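Local coordinates for enoyl-CoA hydratase/isomerase (Shewanella pealeana, PDB 4KPK), which probably catalyses isomerisation or hydration of unsaturated (enoyl) coenzyme A thioesters, at residues L38-C43 against A62-M67; Q51-R56 against K90-N95; E70-L75 against A124-M129; P136-V141 against I158-E163. All coordinates share one frame; numbering follows the deposited sequence.

How the interactions relate
From the N terminus, interaction 1 closes the first loop, bringing the turn before strand 41-46 against the start of helix 65-80. Interaction 2 opens inside that loop and closes beyond it, so the two cross; it pairs strand 49-54 with strand 86-91. Interaction 3 crosses interaction 2 in turn, since it starts from helix 65-80 and reaches forward to helix 113-132. Interaction 4 follows in series and joins strands 137-141 and 158-161. Interactions 1, 2 and 4 all reach one mixed sheet, while 1 and 3 share helix 65-80. Interactions 2 and 3 meet where M52 packs on that helix; 2 and 4 touch through K90 and L140.

Interaction 1 (L38-C43 against A62-M67); sequences LHYLSC and AFDEVM. With EDO (1,2-ethanediol), chain B.
Y40 and M67 mark the nearest backbone approach, their CA atoms 6.0 Å apart, where the turn leading into strand 41-46 passes the first turn of helix 65-80. Y40 OH donates to D64 OD2 (3.0 Å), which accepts with its syn lone pair, and D64 OD1 lies at the ring edge, near the Y40 plane, with ring and carboxylate planes 32° apart. D64 is also the helix N-cap: OD1 receives M67 N at 3.0 Å in a nearly straight bond. With CG between the backbone N and the carbonyl carbon (chi1 67°), the acid can fold back over the helix start and still meet the tyrosine. V66 covers one ring face, its CG1 making a CH-pi contact 4.0 Å from the Y40 centroid, while M67 CB packs against Y40 CD2 at 3.8 Å. An alanine at D64 is likely to leave Y40 OH without its acceptor and M67 N without its cap. R56 makes a cation-pi contact with Y40, and E70, further along helix 65-80, accepts from the backbone N of H39 and Y40, fastening the turn to the helix where the chain begins to pair, through Y40 and D55, with the end of strand 49-54.

Interaction 2 (Q51-R56 against K90-N95); sequences QMVLDR and KANGKN
K90 pairs with V53 across two parallel strands, reaching past it to both of its neighbours: K90 N donates to M52 O at 3.1 Å, and K90 O accepts from L54 N at 3.0 Å. Its side chain runs back along the partner strand. A bend at chi3 (47°) turns the ammonium group to Q51, where NZ donates to OE1 at 2.8 Å, in the carbonyl plane of the amide; CE passes V53 CG2 on the way. An alanine in place of K90 would probably leave Q51 OE1 without this donor and free the glutamine amide to turn. A91 comes next and points to the other face of the sheet, where its CB meets L54 CB at 3.7 Å. At N92 the pairing ends with a short backbone bond, N92 N to L54 O (2.6 Å), and a side-chain one, N92 ND2 to D55 OD1 (2.6 Å). ND2 meets OD1 from above the carboxylate plane, while OD1 lies in the amide plane of N92, the two planes being 86° apart. Over one face of this amide, V53 CG1 comes to 3.4 Å from N92 OD1. The pair forms the strands of a beta-alpha-beta crossover whose helix, 65-80, packs on M52 and L54. V53 and D55 touch S42 of strand 41-46 on one flank, and K90 meets L140 of strand 137-141 on the other.

Interaction 3 (E70-L75 against A124-M129); sequences EMIQVL and ARLMSM
L126 reaches across to M71, I72 and L75, and around it the two helices are most closely fitted. The axes of 70-75 and 124-129 run in roughly the same direction, crossing at 30° with a closest approach of 9.6 Å, and the backbones come nearest at I72 and L126, with CA atoms 5.6 Å apart. The tight part is the buried side. L126 holds CG anti to its own backbone N (chi1 176°), which carries both methyls across the interface: CD1 lies 3.8 Å from M71 CB and 3.9 Å from L75 CD1, the leucines crossing at about a right angle, and CD2 reaches the selenium of M71, a selenomethionine, at 4.1 Å. The branched leucine is thus lodged between two residues one helical turn apart, and only carbon and selenium meet there.

The other side is more open to solvent, I72 and M129 both being partly exposed, and fewer groups meet there. I72 lays CG1 against L126 CB at 4.0 Å and turns CG2 to the selenium of M129 (3.8 Å), a second selenomethionine, which crosses it nearly at right angles. The position of the terminal methyl of M129 against L75 is doubtful, so that part of the packing cannot be read closely.

Beyond the pair, M71 extends away from helix 113-132 to M52 and L54 of strand 49-54 and to L152 of helix 148-155. A124 and S128, which take no part in the contact, pack on S265 and L261 of a second subunit, so helix 113-132 also borders a subunit interface.

Interaction 4 (P136-V141 against I158-E163); sequences PTITLV and IAIANE
I138 and I158, T139 and A159, L140 and I160, V141 and A161 pair in turn along two parallel strands whose axes approach to 4.6 Å. Five backbone bonds hold them: I158 bonds to T137 and T139, I160 to T139 and V141, and N162 N closes the ladder on V141 O. The bond from V141 N to I160 O measures 2.7 Å, whereas the first, from I158 N to T137 O, is longer at 3.2 Å and more bent at 144°.

Followed outward, I160 has its CB 4.1 Å from L140 CD2. CG1, anti to the carbonyl carbon (chi1 -49°), continues beside the same methyl, while CG2 turns away from it. CD1 comes to 3.9 Å from L140 CD2 and nears I138 CG2 at 4.3 Å, bridging two residues of the partner strand. The leucine and isoleucine lie side by side, and I160 goes on to A225 and F229 of helix 222-235. On the face of T139 and V141 the partners are alanines: A161 CB meets V141 CB at 4.0 Å, and T139, V141 and A159 pack on I153 of helix 148-155, the helix of this beta-alpha-beta unit.

T137 and T139 in the strand and N162 just after its partner hydrogen-bond beyond the pair: T139 OG1 with S156 OG, T137 OG1 with D157 N, N162 OD1 with G143 N. The strands therefore depend on backbone bonds for their register and on aliphatic groups for their packing, branched on the I138/L140 face and partly alanine methyls on the other, as suits an inner, buried part of the sheet.

Interaction 1 (L38-C43 against A62-M67)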
loop_
_atom_site.group_PDB
_atom_site.type_symbol
_atom_site.label_atom_id
_atom_site.label_comp_id
_atom_site.label_asym_id
_atom_site.label_seq_id
_atom_site.Cartn_x
_atom_site.Cartn_y
_atom_site.Cartn_z
ATOM N N LEU A 38 3.421 38.553 6.630
ATOM C CA LEU A 38 4.184 37.481 5.938
ATOM C C LEU A 38 4.851 37.952 4.644
ATOM O O LEU A 38 4.212 38.608 3.825
ATOM C CB LEU A 38 3.259 36.298 5.579
ATOM C CG LEU A 38 2.574 35.703 6.808
ATOM C CD1 LEU A 38 1.484 34.673 6.500
ATOM C CD2 LEU A 38 3.646 35.147 7.736
ATOM N N HIS A 39 6.106 37.524 4.445
ATOM C CA HIS A 39 6.942 37.959 3.330
ATOM C C HIS A 39 6.636 37.138 2.083
ATOM O O HIS A 39 6.628 37.681 0.996
ATOM C CB HIS A 39 8.450 37.795 3.669
ATOM C CG HIS A 39 8.890 38.502 4.931
ATOM N ND1 HIS A 39 9.159 39.855 4.973
ATOM C CD2 HIS A 39 9.104 38.041 6.196
ATOM C CE1 HIS A 39 9.518 40.197 6.204
ATOM N NE2 HIS A 39 9.482 39.118 6.968
ATOM N N TYR A 40 6.443 35.830 2.280
ATOM C CA TYR A 40 6.386 34.827 1.248
ATOM C C TYR A 40 5.052 34.179 1.033
ATOM O O TYR A 40 4.818 33.518 -0.025
ATOM C CB TYR A 40 7.347 33.709 1.567
ATOM C CG TYR A 40 8.805 34.064 1.556
ATOM C CD1 TYR A 40 9.293 35.267 1.032
ATOM C CD2 TYR A 40 9.710 33.154 2.002
ATOM C CE1 TYR A 40 10.656 35.537 1.010
ATOM C CE2 TYR A 40 11.049 33.413 1.962
ATOM C CZ TYR A 40 11.518 34.586 1.479
ATOM O OH TYR A 40 12.878 34.745 1.486
ATOM N N LEU A 41 4.154 34.378 1.982
ATOM C CA LEU A 41 2.822 33.784 1.905
ATOM C C LEU A 41 1.751 34.875 1.902
ATOM O O LEU A 41 1.992 35.967 2.397
ATOM C CB LEU A 41 2.586 32.878 3.123
ATOM C CG LEU A 41 3.528 31.698 3.312
ATOM C CD1 LEU A 41 3.294 30.977 4.656
ATOM C CD2 LEU A 41 3.349 30.756 2.134
ATOM N N SER A 42 0.570 34.529 1.363
ATOM C CA SER A 42 -0.698 35.197 1.667
ATOM C C SER A 42 -1.550 34.267 2.450
ATOM O O SER A 42 -1.420 33.027 2.359
ATOM C CB SER A 42 -1.556 35.497 0.401
ATOM O OG SER A 42 -0.875 36.308 -0.510
ATOM N N CYS A 43 -2.525 34.839 3.132
ATOM C CA CYS A 43 -3.489 34.011 3.786
ATOM C C CYS A 43 -4.771 34.758 3.881
ATOM O O CYS A 43 -4.767 35.962 4.116
ATOM C CB CYS A 43 -2.952 33.546 5.166
ATOM S SG CYS A 43 -2.458 34.847 6.284
ATOM N N ALA A 62 10.420 29.025 -4.138
ATOM C CA ALA A 62 11.459 28.137 -3.688
ATOM C C ALA A 62 11.473 28.195 -2.141
ATOM O O ALA A 62 11.297 29.252 -1.555
ATOM C CB ALA A 62 12.808 28.562 -4.262
ATOM N N PHE A 63 11.692 27.073 -1.501
ATOM C CA PHE A 63 11.703 27.050 -0.051
ATOM C C PHE A 63 13.022 27.556 0.512
ATOM O O PHE A 63 14.109 27.163 0.083
ATOM C CB PHE A 63 11.487 25.646 0.486
ATOM C CG PHE A 63 10.098 25.127 0.319
ATOM C CD1 PHE A 63 9.265 25.565 -0.744
ATOM C CD2 PHE A 63 9.623 24.162 1.192
ATOM C CE1 PHE A 63 7.980 25.065 -0.893
ATOM C CE2 PHE A 63 8.347 23.643 1.023
ATOM C CZ PHE A 63 7.532 24.097 -0.024
ATOM N N ASP A 64 12.895 28.380 1.526
ATOM C CA ASP A 64 13.988 28.630 2.446
ATOM C C ASP A 64 13.465 28.639 3.880
ATOM O O ASP A 64 12.277 28.304 4.107
ATOM C CB ASP A 64 14.712 29.916 2.038
ATOM C CG ASP A 64 13.877 31.130 2.218
ATOM O OD1 ASP A 64 12.767 31.062 2.821
ATOM O OD2 ASP A 64 14.346 32.178 1.752
ATOM N N GLU A 65 14.348 28.981 4.844
ATOM C CA GLU A 65 13.994 28.973 6.295
ATOM C C GLU A 65 12.802 29.885 6.649
ATOM O O GLU A 65 11.960 29.618 7.520
ATOM C CB GLU A 65 15.257 29.279 7.141
ATOM C CG GLU A 65 15.731 30.727 7.163
ATOM C CD GLU A 65 16.381 31.329 5.880
ATOM O OE1 GLU A 65 16.468 30.753 4.762
ATOM O OE2 GLU A 65 16.807 32.480 6.014
ATOM N N VAL A 66 12.723 30.969 5.948
ATOM C CA VAL A 66 11.655 31.894 6.144
ATOM C C VAL A 66 10.305 31.303 5.658
ATOM O O VAL A 66 9.362 31.334 6.398
ATOM C CB VAL A 66 11.990 33.247 5.442
ATOM C CG1 VAL A 66 10.772 34.169 5.404
ATOM C CG2 VAL A 66 13.173 33.939 6.125
HETATM N N MSE A 67 10.225 30.804 4.417
HETATM C CA MSE A 67 9.036 30.091 3.911
HETATM C C MSE A 67 8.585 29.014 4.864
HETATM O O MSE A 67 7.414 28.923 5.149
HETATM C CB MSE A 67 9.340 29.392 2.616
HETATM C CG MSE A 67 8.201 28.559 2.042
HETATM SE SE MSE A 67 7.305 29.649 0.655
HETATM C CE MSE A 67 8.689 29.625 -0.701
HETATM C C1 EDO B . 2.167 38.662 1.422
HETATM O O1 EDO B . 2.245 38.226 2.778
HETATM C C2 EDO B . 0.751 38.294 1.011
HETATM O O2 EDO B . 0.150 39.331 0.257
#

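Interaction 2 (Q51-R56 against K90-N95)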
loop_
_atom_site.group_PDB
_atom_site.type_symbol
_atom_site.label_atom_id
_atom_site.label_comp_id
_atom_site.label_asym_id
_atom_site.label_seq_id
_atom_site.Cartn_x
_atom_site.Cartn_y
_atom_site.Cartn_z
ATOM N N GLN A 51 -7.161 29.900 3.325
ATOM C CA GLN A 51 -6.217 29.627 2.291
ATOM C C GLN A 51 -4.874 30.058 2.717
ATOM O O GLN A 51 -4.741 31.148 3.255
ATOM C CB GLN A 51 -6.575 30.393 0.986
ATOM C CG GLN A 51 -8.008 30.174 0.580
ATOM C CD GLN A 51 -8.286 30.710 -0.822
ATOM O OE1 GLN A 51 -7.392 30.790 -1.655
ATOM N NE2 GLN A 51 -9.508 31.100 -1.067
HETATM N N MSE A 52 -3.890 29.236 2.365
HETATM C CA MSE A 52 -2.469 29.515 2.523
HETATM C C MSE A 52 -1.908 29.469 1.128
HETATM O O MSE A 52 -2.026 28.444 0.441
HETATM C CB MSE A 52 -1.751 28.480 3.392
HETATM C CG MSE A 52 -0.261 28.800 3.554
HETATM SE SE MSE A 52 0.461 27.408 4.780
HETATM C CE MSE A 52 0.179 27.495 6.679
ATOM N N VAL A 53 -1.275 30.576 0.732
ATOM C CA VAL A 53 -0.890 30.778 -0.635
ATOM C C VAL A 53 0.609 31.122 -0.763
ATOM O O VAL A 53 1.055 32.140 -0.253
ATOM C CB VAL A 53 -1.733 31.868 -1.325
ATOM C CG1 VAL A 53 -1.322 32.002 -2.803
ATOM C CG2 VAL A 53 -3.226 31.569 -1.212
ATOM N N LEU A 54 1.326 30.306 -1.547
ATOM C CA LEU A 54 2.736 30.513 -1.827
ATOM C C LEU A 54 2.762 31.631 -2.822
ATOM O O LEU A 54 2.138 31.577 -3.987
ATOM C CB LEU A 54 3.450 29.259 -2.338
ATOM C CG LEU A 54 3.706 28.155 -1.305
ATOM C CD1 LEU A 54 2.420 27.750 -0.633
ATOM C CD2 LEU A 54 4.391 26.922 -1.899
ATOM N N ASP A 55 3.395 32.678 -2.320
ATOM C CA ASP A 55 3.336 34.031 -2.921
ATOM C C ASP A 55 4.727 34.604 -3.078
ATOM O O ASP A 55 4.979 35.767 -2.845
ATOM C CB ASP A 55 2.448 34.985 -2.071
ATOM C CG ASP A 55 2.109 36.287 -2.810
ATOM O OD1 ASP A 55 1.869 36.231 -4.062
ATOM O OD2 ASP A 55 2.108 37.357 -2.162
ATOM N N ARG A 56 5.638 33.772 -3.528
ATOM C CA ARG A 56 6.964 34.223 -3.850
ATOM C C ARG A 56 7.278 33.858 -5.303
ATOM O O ARG A 56 8.348 33.324 -5.586
ATOM C CB ARG A 56 7.939 33.519 -2.894
ATOM C CG ARG A 56 9.269 34.174 -2.776
ATOM C CD ARG A 56 10.194 33.245 -2.014
ATOM N NE ARG A 56 11.503 33.813 -2.041
ATOM C CZ ARG A 56 12.645 33.147 -1.883
ATOM N NH1 ARG A 56 12.703 31.813 -1.676
ATOM N NH2 ARG A 56 13.769 33.832 -1.962
ATOM N N LYS A 90 -2.413 26.554 -1.940
ATOM C CA LYS A 90 -2.310 26.942 -3.371
ATOM C C LYS A 90 -1.037 27.751 -3.485
ATOM O O LYS A 90 -0.421 28.092 -2.458
ATOM C CB LYS A 90 -3.362 27.935 -3.761
ATOM C CG LYS A 90 -4.760 27.507 -3.692
ATOM C CD LYS A 90 -5.687 28.694 -3.401
ATOM C CE LYS A 90 -5.418 29.904 -4.256
ATOM N NZ LYS A 90 -6.651 30.754 -4.356
ATOM N N ALA A 91 -0.719 28.169 -4.688
ATOM C CA ALA A 91 0.481 28.983 -4.969
ATOM C C ALA A 91 0.216 29.905 -6.175
ATOM O O ALA A 91 -0.521 29.517 -7.088
ATOM C CB ALA A 91 1.624 28.071 -5.306
ATOM N N ASN A 92 0.816 31.097 -6.168
ATOM C CA ASN A 92 0.750 32.008 -7.278
ATOM C C ASN A 92 1.878 31.715 -8.244
ATOM O O ASN A 92 2.905 31.114 -7.879
ATOM C CB ASN A 92 0.780 33.479 -6.844
ATOM C CG ASN A 92 -0.360 33.818 -5.900
ATOM O OD1 ASN A 92 -1.462 33.267 -5.994
ATOM N ND2 ASN A 92 -0.078 34.663 -4.926
ATOM N N GLY A 93 1.634 32.109 -9.508
ATOM C CA GLY A 93 2.641 31.982 -10.593
ATOM C C GLY A 93 2.456 30.691 -11.319
ATOM O O GLY A 93 1.476 29.983 -11.086
ATOM N N LYS A 94 3.392 30.364 -12.193
ATOM C CA LYS A 94 3.292 29.181 -13.046
ATOM C C LYS A 94 3.690 27.860 -12.358
ATOM O O LYS A 94 3.361 26.798 -12.858
ATOM C CB LYS A 94 4.199 29.351 -14.273
ATOM C CG LYS A 94 4.011 30.664 -14.992
ATOM C CD LYS A 94 2.780 30.629 -15.864
ATOM C CE LYS A 94 3.089 29.882 -17.151
ATOM N NZ LYS A 94 1.842 29.391 -17.804
ATOM N N ASN A 95 4.390 27.943 -11.223
ATOM C CA ASN A 95 4.983 26.807 -10.570
ATOM C C ASN A 95 4.681 26.806 -9.065
ATOM O O ASN A 95 4.826 27.792 -8.373
ATOM C CB ASN A 95 6.509 26.804 -10.805
ATOM C CG ASN A 95 6.896 26.596 -12.278
ATOM O OD1 ASN A 95 7.507 27.471 -12.880
ATOM N ND2 ASN A 95 6.506 25.468 -12.869
#

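Interaction 3 (E70-L75 against A124-M129)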
loop_
_atom_site.group_PDB
_atom_site.type_symbol
_atom_site.label_atom_id
_atom_site.label_comp_id
_atom_site.label_asym_id
_atom_site.label_seq_id
_atom_site.Cartn_x
_atom_site.Cartn_y
_atom_site.Cartn_z
ATOM N N GLU A 70 7.172 30.698 8.004
ATOM C CA GLU A 70 5.899 31.334 7.720
ATOM C C GLU A 70 4.782 30.300 7.583
ATOM O O GLU A 70 3.673 30.512 8.026
ATOM C CB GLU A 70 6.041 32.219 6.480
ATOM C CG GLU A 70 6.950 33.411 6.747
ATOM C CD GLU A 70 6.801 34.545 5.775
ATOM O OE1 GLU A 70 6.275 34.362 4.651
ATOM O OE2 GLU A 70 7.252 35.639 6.126
HETATM N N MSE A 71 5.080 29.156 6.997
HETATM C CA MSE A 71 4.057 28.111 6.795
HETATM C C MSE A 71 3.624 27.545 8.114
HETATM O O MSE A 71 2.430 27.340 8.321
HETATM C CB MSE A 71 4.629 27.049 5.860
HETATM C CG MSE A 71 4.382 27.467 4.396
HETATM SE SE MSE A 71 5.110 26.092 3.184
HETATM C CE MSE A 71 4.917 26.940 1.406
ATOM N N ILE A 72 4.589 27.304 9.022
ATOM C CA ILE A 72 4.261 26.945 10.431
ATOM C C ILE A 72 3.318 27.945 11.092
ATOM O O ILE A 72 2.299 27.567 11.658
ATOM C CB ILE A 72 5.550 26.724 11.269
ATOM C CG1 ILE A 72 6.345 25.539 10.675
ATOM C CG2 ILE A 72 5.257 26.505 12.773
ATOM C CD1 ILE A 72 7.762 25.405 11.167
ATOM N N GLN A 73 3.631 29.232 10.999
ATOM C CA GLN A 73 2.799 30.253 11.585
ATOM C C GLN A 73 1.357 30.267 11.040
ATOM O O GLN A 73 0.410 30.427 11.814
ATOM C CB GLN A 73 3.402 31.635 11.323
ATOM C CG GLN A 73 4.624 31.982 12.140
ATOM C CD GLN A 73 5.175 33.333 11.750
ATOM O OE1 GLN A 73 4.456 34.342 11.777
ATOM N NE2 GLN A 73 6.447 33.366 11.347
ATOM N N VAL A 74 1.196 30.146 9.707
ATOM C CA VAL A 74 -0.125 30.141 9.133
ATOM C C VAL A 74 -0.946 28.902 9.566
ATOM O O VAL A 74 -2.170 28.975 9.850
ATOM C CB VAL A 74 -0.044 30.215 7.615
ATOM C CG1 VAL A 74 -1.430 30.021 6.993
ATOM C CG2 VAL A 74 0.552 31.543 7.162
ATOM N N LEU A 75 -0.272 27.761 9.629
ATOM C CA LEU A 75 -0.891 26.556 10.141
ATOM C C LEU A 75 -1.326 26.738 11.585
ATOM O O LEU A 75 -2.464 26.401 11.905
ATOM C CB LEU A 75 0.036 25.333 10.062
ATOM C CG LEU A 75 0.364 24.753 8.688
ATOM C CD1 LEU A 75 1.152 23.458 8.855
ATOM C CD2 LEU A 75 -0.910 24.530 7.884
ATOM N N ALA A 124 10.716 19.234 9.598
ATOM C CA ALA A 124 9.935 18.060 10.060
ATOM C C ALA A 124 8.686 18.431 10.859
ATOM O O ALA A 124 7.631 17.768 10.743
ATOM C CB ALA A 124 10.774 17.098 10.834
ATOM N N ARG A 125 8.821 19.483 11.666
ATOM C CA ARG A 125 7.706 20.064 12.426
ATOM C C ARG A 125 6.633 20.625 11.458
ATOM O O ARG A 125 5.440 20.422 11.644
ATOM C CB ARG A 125 8.256 21.175 13.350
ATOM C CG ARG A 125 7.228 21.954 14.157
ATOM C CD ARG A 125 7.877 23.061 15.041
ATOM N NE ARG A 125 6.915 23.645 15.980
ATOM C CZ ARG A 125 6.435 23.019 17.081
ATOM N NH1 ARG A 125 6.795 21.780 17.397
ATOM N NH2 ARG A 125 5.569 23.631 17.875
ATOM N N LEU A 126 7.060 21.349 10.443
ATOM C CA LEU A 126 6.112 21.754 9.336
ATOM C C LEU A 126 5.294 20.560 8.752
ATOM O O LEU A 126 4.091 20.578 8.791
ATOM C CB LEU A 126 6.864 22.479 8.222
ATOM C CG LEU A 126 6.006 22.861 6.979
ATOM C CD1 LEU A 126 4.735 23.557 7.419
ATOM C CD2 LEU A 126 6.770 23.656 5.962
HETATM N N MSE A 127 5.920 19.513 8.270
HETATM C CA MSE A 127 5.198 18.384 7.704
HETATM C C MSE A 127 4.280 17.705 8.703
HETATM O O MSE A 127 3.142 17.329 8.402
HETATM C CB MSE A 127 6.188 17.375 7.228
HETATM C CG MSE A 127 7.073 17.747 6.065
HETATM SE SE MSE A 127 6.152 18.404 4.428
HETATM C CE MSE A 127 7.576 19.644 3.851
ATOM N N SER A 128 4.793 17.486 9.918
ATOM C CA SER A 128 3.988 16.846 10.936
ATOM C C SER A 128 2.709 17.615 11.274
ATOM O O SER A 128 1.614 17.025 11.284
ATOM C CB SER A 128 4.821 16.616 12.216
ATOM O OG SER A 128 4.080 15.803 13.095
HETATM N N MSE A 129 2.830 18.912 11.532
HETATM C CA MSE A 129 1.677 19.730 11.808
HETATM C C MSE A 129 0.692 19.768 10.652
HETATM O O MSE A 129 -0.522 19.831 10.883
HETATM C CB MSE A 129 1.978 21.216 12.019
HETATM C CG MSE A 129 2.837 21.483 13.261
HETATM SE SE MSE A 129 3.082 23.437 13.527
HETATM C CE MSE A 129 1.569 24.106 12.486
#

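Interaction 4 (P136-V141 against I158-E163)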
loop_
_atom_site.group_PDB
_atom_site.type_symbol
_atom_site.label_atom_id
_atom_site.label_comp_id
_atom_site.label_asym_id
_atom_site.label_seq_id
_atom_site.Cartn_x
_atom_site.Cartn_y
_atom_site.Cartn_z
ATOM N N PRO A 136 -9.867 19.105 7.244
ATOM C CA PRO A 136 -9.510 18.672 5.900
ATOM C C PRO A 136 -8.667 19.699 5.222
ATOM O O PRO A 136 -8.941 20.882 5.346
ATOM C CB PRO A 136 -10.868 18.550 5.177
ATOM C CG PRO A 136 -11.819 19.358 5.969
ATOM C CD PRO A 136 -11.310 19.363 7.377
ATOM N N THR A 137 -7.605 19.225 4.575
ATOM C CA THR A 137 -6.687 20.033 3.782
ATOM C C THR A 137 -6.779 19.604 2.298
ATOM O O THR A 137 -6.828 18.446 2.010
ATOM C CB THR A 137 -5.263 19.864 4.280
ATOM O OG1 THR A 137 -4.910 18.460 4.269
ATOM C CG2 THR A 137 -5.150 20.366 5.717
ATOM N N ILE A 138 -6.771 20.571 1.395
ATOM C CA ILE A 138 -6.812 20.380 -0.080
ATOM C C ILE A 138 -5.618 21.157 -0.588
ATOM O O ILE A 138 -5.518 22.341 -0.308
ATOM C CB ILE A 138 -8.100 21.000 -0.706
ATOM C CG1 ILE A 138 -9.312 20.365 -0.031
ATOM C CG2 ILE A 138 -8.193 20.733 -2.246
ATOM C CD1 ILE A 138 -10.613 20.968 -0.341
ATOM N N THR A 139 -4.712 20.492 -1.303
ATOM C CA THR A 139 -3.633 21.158 -2.040
ATOM C C THR A 139 -3.861 21.172 -3.601
ATOM O O THR A 139 -4.143 20.151 -4.213
ATOM C CB THR A 139 -2.280 20.537 -1.640
ATOM O OG1 THR A 139 -2.120 20.727 -0.222
ATOM C CG2 THR A 139 -1.073 21.177 -2.346
ATOM N N LEU A 140 -3.722 22.361 -4.202
ATOM C CA LEU A 140 -3.882 22.617 -5.643
ATOM C C LEU A 140 -2.529 22.934 -6.303
ATOM O O LEU A 140 -1.918 23.942 -6.027
ATOM C CB LEU A 140 -4.805 23.803 -5.852
ATOM C CG LEU A 140 -6.165 23.863 -5.149
ATOM C CD1 LEU A 140 -6.942 25.116 -5.584
ATOM C CD2 LEU A 140 -6.921 22.587 -5.474
ATOM N N VAL A 141 -2.042 22.055 -7.152
ATOM C CA VAL A 141 -0.660 22.105 -7.600
ATOM C C VAL A 141 -0.583 22.393 -9.118
ATOM O O VAL A 141 -1.077 21.599 -9.875
ATOM C CB VAL A 141 0.065 20.768 -7.353
ATOM C CG1 VAL A 141 1.505 20.839 -7.829
ATOM C CG2 VAL A 141 0.003 20.346 -5.878
ATOM N N ILE A 158 -6.321 15.869 0.266
ATOM C CA ILE A 158 -6.738 15.916 -1.156
ATOM C C ILE A 158 -5.759 16.802 -1.890
ATOM O O ILE A 158 -5.430 17.870 -1.408
ATOM C CB ILE A 158 -8.163 16.429 -1.388
ATOM C CG1 ILE A 158 -9.206 15.392 -0.909
ATOM C CG2 ILE A 158 -8.452 16.608 -2.871
ATOM C CD1 ILE A 158 -10.098 15.920 0.154
ATOM N N ALA A 159 -5.278 16.301 -3.038
ATOM C CA ALA A 159 -4.390 17.012 -3.940
ATOM C C ALA A 159 -4.873 16.901 -5.419
ATOM O O ALA A 159 -5.222 15.793 -5.961
ATOM C CB ALA A 159 -2.982 16.468 -3.811
ATOM N N ILE A 160 -4.894 18.063 -6.060
ATOM C CA ILE A 160 -5.308 18.201 -7.473
ATOM C C ILE A 160 -4.204 18.953 -8.160
ATOM O O ILE A 160 -3.674 19.916 -7.590
ATOM C CB ILE A 160 -6.602 19.014 -7.552
ATOM C CG1 ILE A 160 -7.578 18.425 -6.564
ATOM C CG2 ILE A 160 -7.195 18.983 -8.965
ATOM C CD1 ILE A 160 -8.765 19.286 -6.289
ATOM N N ALA A 161 -3.757 18.453 -9.283
ATOM C CA ALA A 161 -2.708 19.124 -10.052
ATOM C C ALA A 161 -3.204 19.433 -11.505
ATOM O O ALA A 161 -4.169 18.819 -11.921
ATOM C CB ALA A 161 -1.462 18.287 -10.101
ATOM N N ASN A 162 -2.558 20.390 -12.204
ATOM C CA ASN A 162 -2.838 20.639 -13.646
ATOM C C ASN A 162 -2.034 19.674 -14.486
ATOM O O ASN A 162 -1.274 18.873 -13.938
ATOM C CB ASN A 162 -2.612 22.102 -14.069
ATOM C CG ASN A 162 -1.156 22.536 -14.054
ATOM O OD1 ASN A 162 -0.221 21.771 -13.803
ATOM N ND2 ASN A 162 -0.964 23.809 -14.321
ATOM N N GLU A 163 -2.230 19.717 -15.804
ATOM C CA GLU A 163 -1.667 18.708 -16.706
ATOM C C GLU A 163 -0.158 18.823 -16.877
ATOM O O GLU A 163 0.522 17.818 -17.122
ATOM C CB GLU A 163 -2.386 18.764 -18.073
ATOM C CG GLU A 163 -3.592 17.829 -18.160
ATOM C CD GLU A 163 -4.565 18.233 -19.251
ATOM O OE1 GLU A 163 -4.152 18.302 -20.428
ATOM O OE2 GLU A 163 -5.761 18.454 -18.943
#